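Local atomic coordinates of BolA-like protein (Babesia bovis, PDB entry 3O2E), a protein that is of uncharacterised function but belongs to the BolA/IbaG family, whose members are generally linked to binding of [2Fe-2S] clusters. Residues G51-A56 with Q85-T90. Residues are numbered along the deposited sequence; the frame is centred on the assembly and turned at random.
With MG (magnesium ion), chain K.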
loop_
_atom_site.group_PDB
_atom_site.type_symbol
_atom_site.label_atom_id
_atom_site.label_comp_id
_atom_site.label_asym_id
_atom_site.label_seq_id
_atom_site.Cartn_x
_atom_site.Cartn_y
_atom_site.Cartn_z
ATOM N N GLY A 51 3.991 15.814 7.183
ATOM C CA GLY A 51 4.463 15.305 5.918
ATOM C C GLY A 51 3.544 14.296 5.275
ATOM O O GLY A 51 2.354 14.162 5.652
ATOM N N ALA A 52 4.131 13.575 4.309
ATOM C CA ALA A 52 3.415 12.618 3.462
ATOM C C ALA A 52 2.805 11.499 4.286
ATOM O O ALA A 52 3.426 11.042 5.202
ATOM C CB ALA A 52 4.350 12.052 2.299
ATOM N N ALA A 53 1.577 11.073 3.972
ATOM C CA ALA A 53 0.961 9.978 4.690
ATOM C C ALA A 53 -0.082 9.407 3.783
ATOM O O ALA A 53 -0.662 10.111 3.003
ATOM C CB ALA A 53 0.363 10.406 5.958
ATOM N N PHE A 54 -0.286 8.100 3.862
ATOM C CA PHE A 54 -1.197 7.432 2.944
ATOM C C PHE A 54 -1.912 6.297 3.641
ATOM O O PHE A 54 -1.418 5.746 4.621
ATOM C CB PHE A 54 -0.433 6.886 1.709
ATOM C CG PHE A 54 0.422 7.905 1.027
ATOM C CD1 PHE A 54 -0.128 8.789 0.109
ATOM C CD2 PHE A 54 1.738 8.053 1.364
ATOM C CE1 PHE A 54 0.644 9.765 -0.473
ATOM C CE2 PHE A 54 2.498 9.006 0.789
ATOM C CZ PHE A 54 1.958 9.878 -0.138
ATOM N N ASN A 55 -3.046 5.928 3.082
ATOM C CA ASN A 55 -3.761 4.730 3.487
ATOM C C ASN A 55 -3.881 3.897 2.196
ATOM O O ASN A 55 -4.249 4.451 1.188
ATOM C CB ASN A 55 -5.148 5.077 4.045
ATOM C CG ASN A 55 -5.144 6.304 4.998
ATOM O OD1 ASN A 55 -5.814 7.318 4.723
ATOM N ND2 ASN A 55 -4.413 6.214 6.100
ATOM N N ALA A 56 -3.601 2.595 2.237
ATOM C CA ALA A 56 -3.611 1.798 1.021
ATOM C C ALA A 56 -4.551 0.617 1.178
ATOM O O ALA A 56 -4.347 -0.194 2.057
ATOM C CB ALA A 56 -2.195 1.339 0.677
ATOM N N GLN A 85 10.605 9.082 4.483
ATOM C CA GLN A 85 9.873 10.309 4.090
ATOM C C GLN A 85 8.367 10.212 4.294
ATOM O O GLN A 85 7.662 11.112 3.928
ATOM C CB GLN A 85 10.126 10.609 2.606
ATOM C CG GLN A 85 11.523 10.945 2.316
ATOM C CD GLN A 85 11.802 11.222 0.875
ATOM O OE1 GLN A 85 11.276 12.167 0.301
ATOM N NE2 GLN A 85 12.675 10.443 0.292
ATOM N N ILE A 86 7.861 9.123 4.868
ATOM C CA ILE A 86 6.442 8.960 5.037
ATOM C C ILE A 86 6.114 9.057 6.519
ATOM O O ILE A 86 6.571 8.234 7.293
ATOM C CB ILE A 86 5.960 7.617 4.444
ATOM C CG1 ILE A 86 6.111 7.637 2.907
ATOM C CG2 ILE A 86 4.484 7.354 4.757
ATOM C CD1 ILE A 86 5.848 6.292 2.205
ATOM N N HIS A 87 5.295 10.043 6.900
ATOM C CA HIS A 87 4.909 10.253 8.290
ATOM C C HIS A 87 4.127 9.047 8.828
ATOM O O HIS A 87 4.402 8.522 9.952
ATOM C CB HIS A 87 4.063 11.561 8.428
ATOM C CG HIS A 87 3.296 11.650 9.708
ATOM N ND1 HIS A 87 3.909 11.784 10.935
ATOM C CD2 HIS A 87 1.965 11.589 9.955
ATOM C CE1 HIS A 87 2.987 11.818 11.876
ATOM N NE2 HIS A 87 1.799 11.697 11.311
ATOM N N ALA A 88 3.135 8.625 8.047
ATOM C CA ALA A 88 2.299 7.482 8.396
ATOM C C ALA A 88 1.856 6.737 7.151
ATOM O O ALA A 88 1.568 7.326 6.111
ATOM C CB ALA A 88 1.039 7.942 9.169
ATOM N N PHE A 89 1.754 5.423 7.286
ATOM C CA PHE A 89 1.267 4.576 6.239
ATOM C C PHE A 89 0.460 3.467 6.873
ATOM O O PHE A 89 0.943 2.760 7.781
ATOM C CB PHE A 89 2.417 4.041 5.402
ATOM C CG PHE A 89 1.958 3.343 4.147
ATOM C CD1 PHE A 89 1.803 4.035 2.969
ATOM C CD2 PHE A 89 1.682 1.968 4.161
ATOM C CE1 PHE A 89 1.368 3.394 1.797
ATOM C CE2 PHE A 89 1.274 1.323 3.004
ATOM C CZ PHE A 89 1.091 2.067 1.808
ATOM N N THR A 90 -0.797 3.378 6.462
ATOM C CA THR A 90 -1.689 2.338 6.897
ATOM C C THR A 90 -2.200 1.584 5.662
ATOM O O THR A 90 -2.151 2.071 4.528
ATOM C CB THR A 90 -2.882 2.864 7.691
ATOM O OG1 THR A 90 -3.697 3.670 6.842
ATOM C CG2 THR A 90 -2.445 3.681 8.912
HETATM MG MG MG K . 6.554 7.202 9.328
HETATM O O HOH W 1 7.079 13.791 4.215
HETATM O O HOH W 2 8.715 6.393 8.597
#
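Phe54 and Phe89 lie beside each other on the same face of two parallel strands. The Phe54 ring meets its neighbours at its edge, near its plane, where Phe89 CD1 and Ile86 CG1 approach. The Phe89 ring is met obliquely: its CD1 lies 3.8 Å from Phe54 CB, and its CZ comes to 3.6 Å from Ala56 CB. Phe89 holds CG anti to its backbone N (chi1 -170°), which turns the ring toward strand 52-59 and into contact with these two CB atoms. At the corner, the edge of the His87 imidazole is loosely near Ala53 CB, which is on the sheet face opposite the phenylalanines. That face also carries Ala88 against Ala53 and, further along, Asn55 alongside Thr90, their side chains pointing the same way. Here Asn55 ND2 donates to Thr90 OG1 at 2.7 Å, with the hydroxyl oxygen 16° out of the amide plane. Parallel pairing is regular from Phe54 onward, with hydrogen bonds from Phe54 N to Ala88 O, from Thr90 N to Phe54 O at 3.1 Å, and from Ala56 N to Thr90 O. Before it, the chain turns a corner at His87, whose N still donates a hydrogen bond to Ala52 O at 2.7 Å; a water joins Ala52 N to Gln85 O, and Ile86 O binds the magnesium ion at 2.3 Å, at a site that also includes His87. The two segments are the parallel strands of a beta-alpha-beta unit connected through helix 68-78. Strand 52-59 is central, with antiparallel strand 40-45 on its other side, while helix 25-36 packs on the phenylalanine face, Val28 touching both phenylalanine side chains and Leu32 reaching Ala56.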